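Iron-chelator utilization protein (Thermobifida fusca TM51, PDB 4YHB) binds FAD and probably reduces ferric iron carried by siderophores, which would release the metal for use by the cell. Local coordinates at residues A[90-95]-A[102-107]; A[31-36]-A[115-120]; A[72-77]-A[130-135]. All coordinates share one frame; numbering follows the deposited sequence.

Interaction 1: residues A[90-95]-A[102-107]. With FAD (flavin-adenine dinucleotide), chain C.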
loop_
_atom_site.group_PDB
_atom_site.type_symbol
_atom_site.label_atom_id
_atom_site.label_comp_id
_atom_site.label_asym_id
_atom_site.label_seq_id
_atom_site.Cartn_x
_atom_site.Cartn_y
_atom_site.Cartn_z
ATOM N N THR A 90 -3.339 -0.255 2.108
ATOM C CA THR A 90 -3.726 -0.724 0.786
ATOM C C THR A 90 -4.768 -1.844 0.828
ATOM O O THR A 90 -4.752 -2.692 1.724
ATOM C CB THR A 90 -2.484 -1.216 0.013
ATOM O OG1 THR A 90 -1.559 -0.128 -0.123
ATOM C CG2 THR A 90 -2.860 -1.760 -1.382
ATOM N N VAL A 91 -5.683 -1.829 -0.145
ATOM C CA VAL A 91 -6.511 -2.991 -0.428
ATOM C C VAL A 91 -5.635 -4.041 -1.098
ATOM O O VAL A 91 -5.432 -3.993 -2.307
ATOM C CB VAL A 91 -7.712 -2.627 -1.342
ATOM C CG1 VAL A 91 -8.553 -3.875 -1.650
ATOM C CG2 VAL A 91 -8.550 -1.560 -0.682
ATOM N N ARG A 92 -5.086 -4.961 -0.309
ATOM C CA ARG A 92 -4.223 -6.012 -0.850
ATOM C C ARG A 92 -4.999 -6.935 -1.783
ATOM O O ARG A 92 -4.508 -7.309 -2.838
ATOM C CB ARG A 92 -3.585 -6.831 0.279
ATOM C CG ARG A 92 -2.638 -7.946 -0.209
ATOM C CD ARG A 92 -1.474 -7.404 -1.040
ATOM N NE ARG A 92 -0.663 -8.491 -1.604
ATOM C CZ ARG A 92 -1.004 -9.168 -2.696
ATOM N NH1 ARG A 92 -2.140 -8.886 -3.317
ATOM N NH2 ARG A 92 -0.231 -10.140 -3.151
ATOM N N ARG A 93 -6.204 -7.309 -1.371
ATOM C CA ARG A 93 -7.148 -8.016 -2.226
ATOM C C ARG A 93 -8.554 -7.703 -1.748
ATOM O O ARG A 93 -8.786 -7.461 -0.557
ATOM C CB ARG A 93 -6.941 -9.544 -2.210
ATOM C CG ARG A 93 -5.590 -10.061 -2.733
ATOM C CD ARG A 93 -5.611 -11.577 -2.977
ATOM N NE ARG A 93 -4.302 -12.079 -3.395
ATOM C CZ ARG A 93 -3.562 -12.926 -2.686
ATOM N NH1 ARG A 93 -4.006 -13.393 -1.523
ATOM N NH2 ARG A 93 -2.380 -13.322 -3.150
ATOM N N PHE A 94 -9.495 -7.706 -2.679
ATOM C CA PHE A 94 -10.896 -7.641 -2.306
ATOM C C PHE A 94 -11.662 -8.716 -3.051
ATOM O O PHE A 94 -11.661 -8.748 -4.280
ATOM C CB PHE A 94 -11.501 -6.275 -2.604
ATOM C CG PHE A 94 -12.988 -6.237 -2.409
ATOM C CD1 PHE A 94 -13.547 -6.649 -1.210
ATOM C CD2 PHE A 94 -13.827 -5.812 -3.418
ATOM C CE1 PHE A 94 -14.922 -6.630 -1.014
ATOM C CE2 PHE A 94 -15.205 -5.786 -3.225
ATOM C CZ PHE A 94 -15.749 -6.201 -2.022
ATOM N N ASP A 95 -12.317 -9.588 -2.300
ATOM C CA ASP A 95 -13.057 -10.697 -2.888
ATOM C C ASP A 95 -14.544 -10.474 -2.636
ATOM O O ASP A 95 -15.023 -10.674 -1.520
ATOM C CB ASP A 95 -12.578 -12.022 -2.293
ATOM C CG ASP A 95 -13.105 -13.240 -3.050
ATOM O OD1 ASP A 95 -14.125 -13.124 -3.762
ATOM O OD2 ASP A 95 -12.493 -14.323 -2.920
ATOM N N THR A 102 -8.849 -7.927 2.243
ATOM C CA THR A 102 -7.530 -8.326 2.727
ATOM C C THR A 102 -6.581 -7.130 2.824
ATOM O O THR A 102 -6.449 -6.338 1.880
ATOM C CB THR A 102 -6.894 -9.396 1.825
ATOM O OG1 THR A 102 -7.751 -10.538 1.779
ATOM C CG2 THR A 102 -5.526 -9.822 2.371
ATOM N N ILE A 103 -5.941 -7.001 3.979
ATOM C CA ILE A 103 -4.974 -5.941 4.230
ATOM C C ILE A 103 -3.666 -6.531 4.734
ATOM O O ILE A 103 -3.668 -7.339 5.675
ATOM C CB ILE A 103 -5.464 -4.942 5.292
ATOM C CG1 ILE A 103 -6.900 -4.483 5.018
ATOM C CG2 ILE A 103 -4.455 -3.774 5.440
ATOM C CD1 ILE A 103 -7.035 -3.363 4.061
ATOM N N ASP A 104 -2.558 -6.113 4.125
ATOM C CA ASP A 104 -1.229 -6.485 4.606
ATOM C C ASP A 104 -0.634 -5.381 5.486
ATOM O O ASP A 104 -0.411 -4.260 5.012
ATOM C CB ASP A 104 -0.292 -6.757 3.416
ATOM C CG ASP A 104 -0.522 -8.110 2.785
ATOM O OD1 ASP A 104 -1.423 -8.825 3.249
ATOM O OD2 ASP A 104 0.202 -8.468 1.827
ATOM N N PHE A 105 -0.360 -5.699 6.751
ATOM C CA PHE A 105 0.196 -4.737 7.706
ATOM C C PHE A 105 1.686 -4.975 7.940
ATOM O O PHE A 105 2.086 -6.103 8.246
ATOM C CB PHE A 105 -0.469 -4.838 9.081
ATOM C CG PHE A 105 -1.917 -4.462 9.118
ATOM C CD1 PHE A 105 -2.886 -5.340 8.673
ATOM C CD2 PHE A 105 -2.310 -3.256 9.689
ATOM C CE1 PHE A 105 -4.247 -4.996 8.746
ATOM C CE2 PHE A 105 -3.659 -2.902 9.763
ATOM C CZ PHE A 105 -4.627 -3.772 9.293
ATOM N N VAL A 106 2.491 -3.919 7.873
ATOM C CA VAL A 106 3.845 -4.017 8.419
ATOM C C VAL A 106 3.731 -4.073 9.934
ATOM O O VAL A 106 3.029 -3.266 10.538
ATOM C CB VAL A 106 4.747 -2.836 8.038
ATOM C CG1 VAL A 106 6.107 -2.938 8.799
ATOM C CG2 VAL A 106 4.978 -2.796 6.542
ATOM N N VAL A 107 4.405 -5.036 10.549
ATOM C CA VAL A 107 4.409 -5.120 12.003
ATOM C C VAL A 107 5.645 -4.382 12.480
ATOM O O VAL A 107 6.753 -4.782 12.153
ATOM C CB VAL A 107 4.408 -6.590 12.484
ATOM C CG1 VAL A 107 4.322 -6.673 14.003
ATOM C CG2 VAL A 107 3.259 -7.357 11.822
HETATM P PA FAD C . 2.391 6.307 12.785
HETATM O O1A FAD C . 1.660 6.821 14.033
HETATM O O2A FAD C . 1.816 6.951 11.467
HETATM O O5B FAD C . 3.918 6.814 12.865
HETATM C C5B FAD C . 4.620 6.742 14.053
HETATM C C4B FAD C . 6.128 6.638 13.749
HETATM O O4B FAD C . 6.462 5.414 13.154
HETATM C C3B FAD C . 6.605 7.691 12.840
HETATM O O3B FAD C . 7.861 8.066 13.304
HETATM C C2B FAD C . 6.707 7.048 11.574
HETATM O O2B FAD C . 7.747 7.552 10.745
HETATM C C1B FAD C . 7.042 5.657 11.915
HETATM N N9A FAD C . 6.556 4.651 10.980
HETATM C C8A FAD C . 5.362 4.637 10.349
HETATM N N7A FAD C . 5.290 3.534 9.591
HETATM C C5A FAD C . 6.427 2.825 9.776
HETATM C C6A FAD C . 6.915 1.620 9.269
HETATM N N6A FAD C . 6.124 0.860 8.366
HETATM N N1A FAD C . 8.127 1.181 9.651
HETATM C C2A FAD C . 8.880 1.894 10.516
HETATM N N3A FAD C . 8.442 3.051 11.020
HETATM C C4A FAD C . 7.235 3.536 10.653
HETATM N N1 FAD C . 1.473 0.393 5.346
HETATM C C2 FAD C . 1.355 -0.930 5.472
HETATM O O2 FAD C . 1.940 -1.510 6.375
HETATM N N3 FAD C . 0.567 -1.599 4.576
HETATM C C4 FAD C . -0.086 -0.960 3.581
HETATM O O4 FAD C . -0.782 -1.615 2.818
HETATM C C4X FAD C . 0.028 0.421 3.420
HETATM N N5 FAD C . -0.610 1.127 2.417
HETATM C C5X FAD C . -0.466 2.471 2.338
HETATM C C6 FAD C . -1.117 3.190 1.330
HETATM C C7 FAD C . -0.994 4.429 1.245
HETATM C C7M FAD C . -1.758 5.107 0.093
HETATM C C8 FAD C . -0.333 5.168 1.992
HETATM C C8M FAD C . -0.205 6.658 1.838
HETATM C C9 FAD C . 0.367 4.624 3.035
HETATM C C9A FAD C . 0.389 3.130 3.357
HETATM N N10 FAD C . 0.999 2.430 4.300
HETATM C C10 FAD C . 0.847 1.089 4.362
HETATM C "C1'" FAD C . 1.862 3.124 5.281
HETATM C "C2'" FAD C . 1.153 3.434 6.563
HETATM O "O2'" FAD C . 0.092 4.267 6.312
HETATM C "C3'" FAD C . 2.186 4.099 7.539
HETATM O "O3'" FAD C . 3.253 3.213 7.673
HETATM C "C4'" FAD C . 1.622 4.567 8.854
HETATM O "O4'" FAD C . 2.436 5.519 9.395
HETATM C "C5'" FAD C . 1.488 3.445 9.896
HETATM O "O5'" FAD C . 0.654 3.791 10.975
HETATM P P FAD C . 1.312 3.746 12.412
HETATM O O1P FAD C . 0.154 4.231 13.313
HETATM O O2P FAD C . 1.959 2.337 12.497
HETATM O O3P FAD C . 2.454 4.712 12.921
HETATM O O HOH W 1 -2.311 -3.981 2.341
HETATM O O HOH W 2 2.199 -8.468 -0.632
HETATM O O HOH W 3 -9.834 -10.733 0.038
#

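Interaction 2: residues A[31-36]-A[115-120]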
loop_
_atom_site.group_PDB
_atom_site.type_symbol
_atom_site.label_atom_id
_atom_site.label_comp_id
_atom_site.label_asym_id
_atom_site.label_seq_id
_atom_site.Cartn_x
_atom_site.Cartn_y
_atom_site.Cartn_z
ATOM N N ARG A 31 7.740 -10.019 9.809
ATOM C CA ARG A 31 7.345 -8.622 10.029
ATOM C C ARG A 31 6.127 -8.158 9.223
ATOM O O ARG A 31 5.902 -6.956 9.080
ATOM C CB ARG A 31 8.504 -7.692 9.697
ATOM C CG ARG A 31 9.772 -7.975 10.502
ATOM C CD ARG A 31 10.910 -7.194 9.864
ATOM N NE ARG A 31 12.163 -7.217 10.615
ATOM C CZ ARG A 31 13.079 -8.164 10.510
ATOM N NH1 ARG A 31 12.858 -9.202 9.708
ATOM N NH2 ARG A 31 14.217 -8.070 11.208
ATOM N N MET A 32 5.370 -9.098 8.675
ATOM C CA MET A 32 4.158 -8.748 7.945
ATOM C C MET A 32 3.016 -9.703 8.261
ATOM O O MET A 32 3.193 -10.924 8.279
ATOM C CB MET A 32 4.402 -8.729 6.431
ATOM C CG MET A 32 3.240 -8.052 5.704
ATOM S SD MET A 32 3.678 -7.109 4.250
ATOM C CE MET A 32 4.909 -5.978 4.887
ATOM N N VAL A 33 1.841 -9.136 8.505
ATOM C CA VAL A 33 0.679 -9.938 8.829
ATOM C C VAL A 33 -0.453 -9.591 7.866
ATOM O O VAL A 33 -0.717 -8.416 7.583
ATOM C CB VAL A 33 0.252 -9.743 10.300
ATOM C CG1 VAL A 33 -0.203 -8.305 10.568
ATOM C CG2 VAL A 33 -0.842 -10.723 10.658
ATOM N N ARG A 34 -1.079 -10.637 7.332
ATOM C CA ARG A 34 -2.128 -10.511 6.338
ATOM C C ARG A 34 -3.438 -10.793 7.039
ATOM O O ARG A 34 -3.597 -11.841 7.675
ATOM C CB ARG A 34 -1.884 -11.476 5.171
ATOM C CG ARG A 34 -2.975 -11.499 4.124
ATOM C CD ARG A 34 -2.510 -12.184 2.851
ATOM N NE ARG A 34 -1.457 -11.410 2.198
ATOM C CZ ARG A 34 -0.703 -11.853 1.201
ATOM N NH1 ARG A 34 -0.860 -13.085 0.733
ATOM N NH2 ARG A 34 0.220 -11.060 0.678
ATOM N N VAL A 35 -4.357 -9.833 6.951
ATOM C CA VAL A 35 -5.590 -9.863 7.718
ATOM C C VAL A 35 -6.774 -9.819 6.759
ATOM O O VAL A 35 -6.801 -8.971 5.859
ATOM C CB VAL A 35 -5.643 -8.665 8.699
ATOM C CG1 VAL A 35 -6.981 -8.602 9.433
ATOM C CG2 VAL A 35 -4.470 -8.722 9.682
ATOM N N ASP A 36 -7.736 -10.730 6.925
ATOM C CA ASP A 36 -8.990 -10.635 6.172
ATOM C C ASP A 36 -10.075 -10.027 7.058
ATOM O O ASP A 36 -10.309 -10.532 8.161
ATOM C CB ASP A 36 -9.453 -12.009 5.668
ATOM C CG ASP A 36 -8.484 -12.648 4.678
ATOM O OD1 ASP A 36 -7.755 -11.916 3.967
ATOM O OD2 ASP A 36 -8.457 -13.903 4.610
ATOM N N ARG A 115 1.510 -1.460 15.983
ATOM C CA ARG A 115 1.349 -2.179 17.242
ATOM C C ARG A 115 0.053 -2.989 17.268
ATOM O O ARG A 115 0.017 -4.075 17.847
ATOM C CB ARG A 115 1.419 -1.203 18.426
ATOM C CG ARG A 115 2.852 -0.755 18.731
ATOM C CD ARG A 115 2.961 0.031 20.043
ATOM N NE ARG A 115 2.292 1.327 19.976
ATOM C CZ ARG A 115 2.907 2.491 19.753
ATOM N NH1 ARG A 115 4.227 2.542 19.576
ATOM N NH2 ARG A 115 2.197 3.609 19.712
ATOM N N TRP A 116 -0.994 -2.485 16.620
ATOM C CA TRP A 116 -2.256 -3.222 16.495
ATOM C C TRP A 116 -2.054 -4.497 15.675
ATOM O O TRP A 116 -2.582 -5.564 16.014
ATOM C CB TRP A 116 -3.349 -2.347 15.846
ATOM C CG TRP A 116 -4.665 -3.070 15.651
ATOM C CD1 TRP A 116 -5.747 -3.050 16.488
ATOM C CD2 TRP A 116 -5.021 -3.934 14.559
ATOM N NE1 TRP A 116 -6.752 -3.839 15.981
ATOM C CE2 TRP A 116 -6.327 -4.399 14.800
ATOM C CE3 TRP A 116 -4.365 -4.345 13.391
ATOM C CZ2 TRP A 116 -6.988 -5.258 13.928
ATOM C CZ3 TRP A 116 -5.018 -5.211 12.532
ATOM C CH2 TRP A 116 -6.325 -5.649 12.800
ATOM N N ALA A 117 -1.297 -4.380 14.583
ATOM C CA ALA A 117 -1.011 -5.522 13.716
ATOM C C ALA A 117 -0.345 -6.674 14.471
ATOM O O ALA A 117 -0.580 -7.846 14.163
ATOM C CB ALA A 117 -0.113 -5.092 12.542
ATOM N N ALA A 118 0.521 -6.333 15.423
ATOM C CA ALA A 118 1.301 -7.337 16.156
ATOM C C ALA A 118 0.407 -8.266 16.969
ATOM O O ALA A 118 0.782 -9.404 17.249
ATOM C CB ALA A 118 2.314 -6.658 17.066
ATOM N N THR A 119 -0.779 -7.784 17.338
ATOM C CA THR A 119 -1.694 -8.570 18.168
ATOM C C THR A 119 -3.019 -8.854 17.468
ATOM O O THR A 119 -3.979 -9.270 18.104
ATOM C CB THR A 119 -1.993 -7.854 19.501
ATOM O OG1 THR A 119 -2.733 -6.653 19.257
ATOM C CG2 THR A 119 -0.693 -7.509 20.228
ATOM N N ALA A 120 -3.063 -8.626 16.159
ATOM C CA ALA A 120 -4.285 -8.821 15.394
ATOM C C ALA A 120 -4.792 -10.254 15.516
ATOM O O ALA A 120 -4.035 -11.204 15.361
ATOM C CB ALA A 120 -4.058 -8.460 13.932
#

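Interaction 3: residues A[72-77]-A[130-135]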
loop_
_atom_site.group_PDB
_atom_site.type_symbol
_atom_site.label_atom_id
_atom_site.label_comp_id
_atom_site.label_asym_id
_atom_site.label_seq_id
_atom_site.Cartn_x
_atom_site.Cartn_y
_atom_site.Cartn_z
ATOM N N GLU A 72 -21.213 11.922 6.384
ATOM C CA GLU A 72 -22.461 12.616 6.083
ATOM C C GLU A 72 -22.329 13.346 4.760
ATOM O O GLU A 72 -21.350 14.053 4.550
ATOM C CB GLU A 72 -22.811 13.603 7.196
ATOM C CG GLU A 72 -23.175 12.950 8.524
ATOM C CD GLU A 72 -24.576 12.349 8.526
ATOM O OE1 GLU A 72 -25.365 12.649 7.599
ATOM O OE2 GLU A 72 -24.887 11.582 9.464
ATOM N N ASP A 73 -23.309 13.172 3.875
ATOM C CA ASP A 73 -23.285 13.802 2.555
ATOM C C ASP A 73 -21.946 13.578 1.832
ATOM O O ASP A 73 -21.327 14.517 1.334
ATOM C CB ASP A 73 -23.588 15.298 2.682
ATOM C CG ASP A 73 -24.928 15.561 3.368
ATOM O OD1 ASP A 73 -25.978 15.322 2.734
ATOM O OD2 ASP A 73 -24.931 15.994 4.542
ATOM N N ASP A 74 -21.508 12.322 1.814
ATOM C CA ASP A 74 -20.297 11.890 1.108
ATOM C C ASP A 74 -19.001 12.527 1.611
ATOM O O ASP A 74 -18.019 12.624 0.864
ATOM C CB ASP A 74 -20.424 12.152 -0.394
ATOM C CG ASP A 74 -19.681 11.116 -1.224
ATOM O OD1 ASP A 74 -19.820 9.911 -0.920
ATOM O OD2 ASP A 74 -18.958 11.499 -2.170
ATOM N N ARG A 75 -18.992 12.942 2.872
ATOM C CA ARG A 75 -17.776 13.461 3.487
ATOM C C ARG A 75 -17.584 12.925 4.897
ATOM O O ARG A 75 -18.547 12.756 5.649
ATOM C CB ARG A 75 -17.791 14.987 3.547
ATOM C CG ARG A 75 -17.350 15.681 2.291
ATOM C CD ARG A 75 -17.215 17.185 2.530
ATOM N NE ARG A 75 -17.895 17.631 3.748
ATOM C CZ ARG A 75 -17.274 18.084 4.836
ATOM N NH1 ARG A 75 -15.949 18.147 4.874
ATOM N NH2 ARG A 75 -17.982 18.474 5.890
ATOM N N CYS A 76 -16.333 12.688 5.265
ATOM C CA CYS A 76 -16.022 12.357 6.647
ATOM C C CYS A 76 -15.986 13.637 7.465
ATOM O O CYS A 76 -15.282 14.578 7.104
ATOM C CB CYS A 76 -14.684 11.620 6.750
ATOM S SG CYS A 76 -14.314 11.159 8.455
ATOM N N LEU A 77 -16.746 13.672 8.559
ATOM C CA LEU A 77 -16.871 14.875 9.386
ATOM C C LEU A 77 -15.896 14.965 10.561
ATOM O O LEU A 77 -15.735 16.037 11.156
ATOM C CB LEU A 77 -18.288 14.984 9.963
ATOM C CG LEU A 77 -19.473 15.190 9.020
ATOM C CD1 LEU A 77 -20.678 15.595 9.836
ATOM C CD2 LEU A 77 -19.148 16.220 7.950
ATOM N N GLY A 130 -13.535 4.493 3.012
ATOM C CA GLY A 130 -13.073 4.472 1.641
ATOM C C GLY A 130 -13.094 3.089 1.006
ATOM O O GLY A 130 -13.727 2.184 1.540
ATOM N N PRO A 131 -12.391 2.910 -0.126
ATOM C CA PRO A 131 -11.512 3.879 -0.793
ATOM C C PRO A 131 -12.292 5.084 -1.294
ATOM O O PRO A 131 -13.461 4.934 -1.617
ATOM C CB PRO A 131 -10.939 3.091 -1.979
ATOM C CG PRO A 131 -11.192 1.665 -1.662
ATOM C CD PRO A 131 -12.465 1.650 -0.879
ATOM N N ARG A 132 -11.662 6.250 -1.305
ATOM C CA ARG A 132 -12.306 7.468 -1.779
ATOM C C ARG A 132 -12.618 7.335 -3.271
ATOM O O ARG A 132 -13.582 7.912 -3.795
ATOM C CB ARG A 132 -11.396 8.666 -1.497
ATOM C CG ARG A 132 -11.849 10.005 -2.088
ATOM C CD ARG A 132 -13.112 10.548 -1.434
ATOM N NE ARG A 132 -14.339 10.016 -2.027
ATOM C CZ ARG A 132 -15.544 10.529 -1.789
ATOM N NH1 ARG A 132 -15.653 11.576 -0.982
ATOM N NH2 ARG A 132 -16.633 10.001 -2.348
ATOM N N GLY A 133 -11.793 6.547 -3.947
ATOM C CA GLY A 133 -11.926 6.329 -5.372
ATOM C C GLY A 133 -10.800 5.451 -5.880
ATOM O O GLY A 133 -10.164 4.735 -5.106
ATOM N N THR A 134 -10.558 5.496 -7.182
ATOM C CA THR A 134 -9.619 4.570 -7.814
ATOM C C THR A 134 -9.019 5.231 -9.052
ATOM O O THR A 134 -9.634 6.121 -9.653
ATOM C CB THR A 134 -10.303 3.222 -8.191
ATOM O OG1 THR A 134 -9.321 2.257 -8.613
ATOM C CG2 THR A 134 -11.338 3.413 -9.301
ATOM N N VAL A 135 -7.804 4.819 -9.411
ATOM C CA VAL A 135 -7.119 5.393 -10.567
ATOM C C VAL A 135 -6.768 4.321 -11.587
ATOM O O VAL A 135 -6.044 3.365 -11.275
ATOM C CB VAL A 135 -5.833 6.127 -10.153
ATOM C CG1 VAL A 135 -5.207 6.811 -11.362
ATOM C CG2 VAL A 135 -6.127 7.130 -9.055
#

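Interaction 1: residues A[90-95]-A[102-107]
With CG anti to the backbone N (chi1 -179°) and a bend at chi2 (59°), the R92 side chain passes obliquely across D104, where R92 CG and CD lie against the carboxylate. R92 NE forms a long salt bridge of 3.5 Å with D104 OD2, the two flat groups 71° apart, and a water bridges the same atoms. Each group has another partner as well: R92 reaches E160, and D104 reaches R34.

The backbone beneath is a classic beta bulge, with R92 and R93 both opposite T102. T102 N donates to R93 O at 2.8 Å, whereas R92 N and R93 N share T102 O through weak bonds.

Beyond the bulge the strands part, and the flavin edge enters between them. T90 N donates to FAD O4 (3.0 Å), V106 N to FAD O2 (2.9 Å), and FAD N3 to D104 O (2.9 Å). A second water joins T90 O, D104 N and FAD O4.

Main-chain atoms thus read the pyrimidine edge of the isoalloxazine: T90 N at O4 helps fix the ring, and V106 N at O2 would probably help stabilise the negative charge of a reduced flavin, which centres on N1 and O2.

Interaction 2: residues A[31-36]-A[115-120]
V33 and V35 of the barrel strand meet A117 in the last turn of a short helix and A120 in the loop that follows, an example of how small residues let a helix end come close to a beta sheet. Following the helical segment from its start, W116 swings its indole toward the strand without close contact; it packs instead on V22 and against the rings of F105 and F58.

A117 comes next and carries the closest approach. Its methyl CB lies 3.8 Å from V33 CG1, and that same valine methyl touches the backbone A117 O at 3.6 Å. The V33 torsion explains this double contact: chi1 of 64° places CG1 between the backbone N and the carbonyl carbon, while CG2 stands anti to the N. The CA atoms of V33 and A117 are 6.8 Å apart.

The bond from T119 N to W116 O, 3.2 Å long, links residues three apart, as do the weak bonds from A118 N to R115 O and from A120 N to A117 O. The chain then becomes extended at A120, whose CB returns to the strand and rests 4.3 Å from V35 CG2. V33 and V35, two residues apart, thus present neighbouring methyls to the helix and then to the loop after it. The side-chain contacts between the two segments are apolar, with the A117 carbonyl oxygen added beside them.

V22, V25 and F105 from adjoining strands continue this layer. A helix packed on an antiparallel six-stranded barrel in this way is characteristic of the FAD-binding domain of ferredoxin reductase-like flavoproteins.

Interaction 3: residues A[72-77]-A[130-135]
D74 and R132 join a type I' beta turn to the loop that leads into strand 133-136. The turn, from E72 to R75, links the short strands 71-72 and 75-76 into a tight hairpin, closed by bonds from R75 N to E72 O (3.1 Å) and from E72 N to R75 O (2.9 Å). D74 occupies its second corner, with the positive phi expected there.

The close part of the contact is this single pair. R132 extends CG anti to its backbone N, then bends at chi2 and chi3 so that the guanidinium arrives end-on, NH1 and NH2 each gripping a different atom of D74. NH1 donates to the backbone D74 O at 3.2 Å, and NH2 forms a salt bridge with the carboxylate. Two neighbours from the N-terminal part of the chain steady the pair: Y13 O accepts from R132 NH2, and L15 N donates to D74 OD1.

Around this grip the contact is loose. The nearest CA atoms, those of D74 and R132, are 9.6 Å apart, and the segments bury just 94 Å² between them. E72, D73 and R75 are exposed, the R75 side chain setting off away from the loop. On the other segment, a cis peptide precedes P131, which packs on L45 and V54. The R132 side chain also lies about 6 Å from the bound zinc ion.

R132 NH2 meets D74 OD2 at 2.8 Å, with the acceptor near the guanidinium plane but the donor above the carboxylate plane, 35° out of it.

In the fold
Interactions 1 and 2 form one continuous structure, their centres 10 Å apart, because strands 32-38 and 100-106 are neighbours in the barrel. Two polar links tie them: D104 OD1 to R34 NE at 2.8 Å, a salt bridge, and T102 OG1 to D36 OD1 at 2.6 Å, probably a hydrogen bond. F105 CB also packs on A117 CB at 3.5 Å. Interaction 1 holds the flavin directly, whereas the A117 side chain of interaction 2 lies about 7 Å from FAD. Interaction 3 is more remote, its centre 19 Å from that of interaction 1 and 25 Å from that of interaction 2; V91 CG2 nevertheless touches P131 CG at 4.3 Å. Its surroundings include the zinc ion bound by H53, H265 and H266.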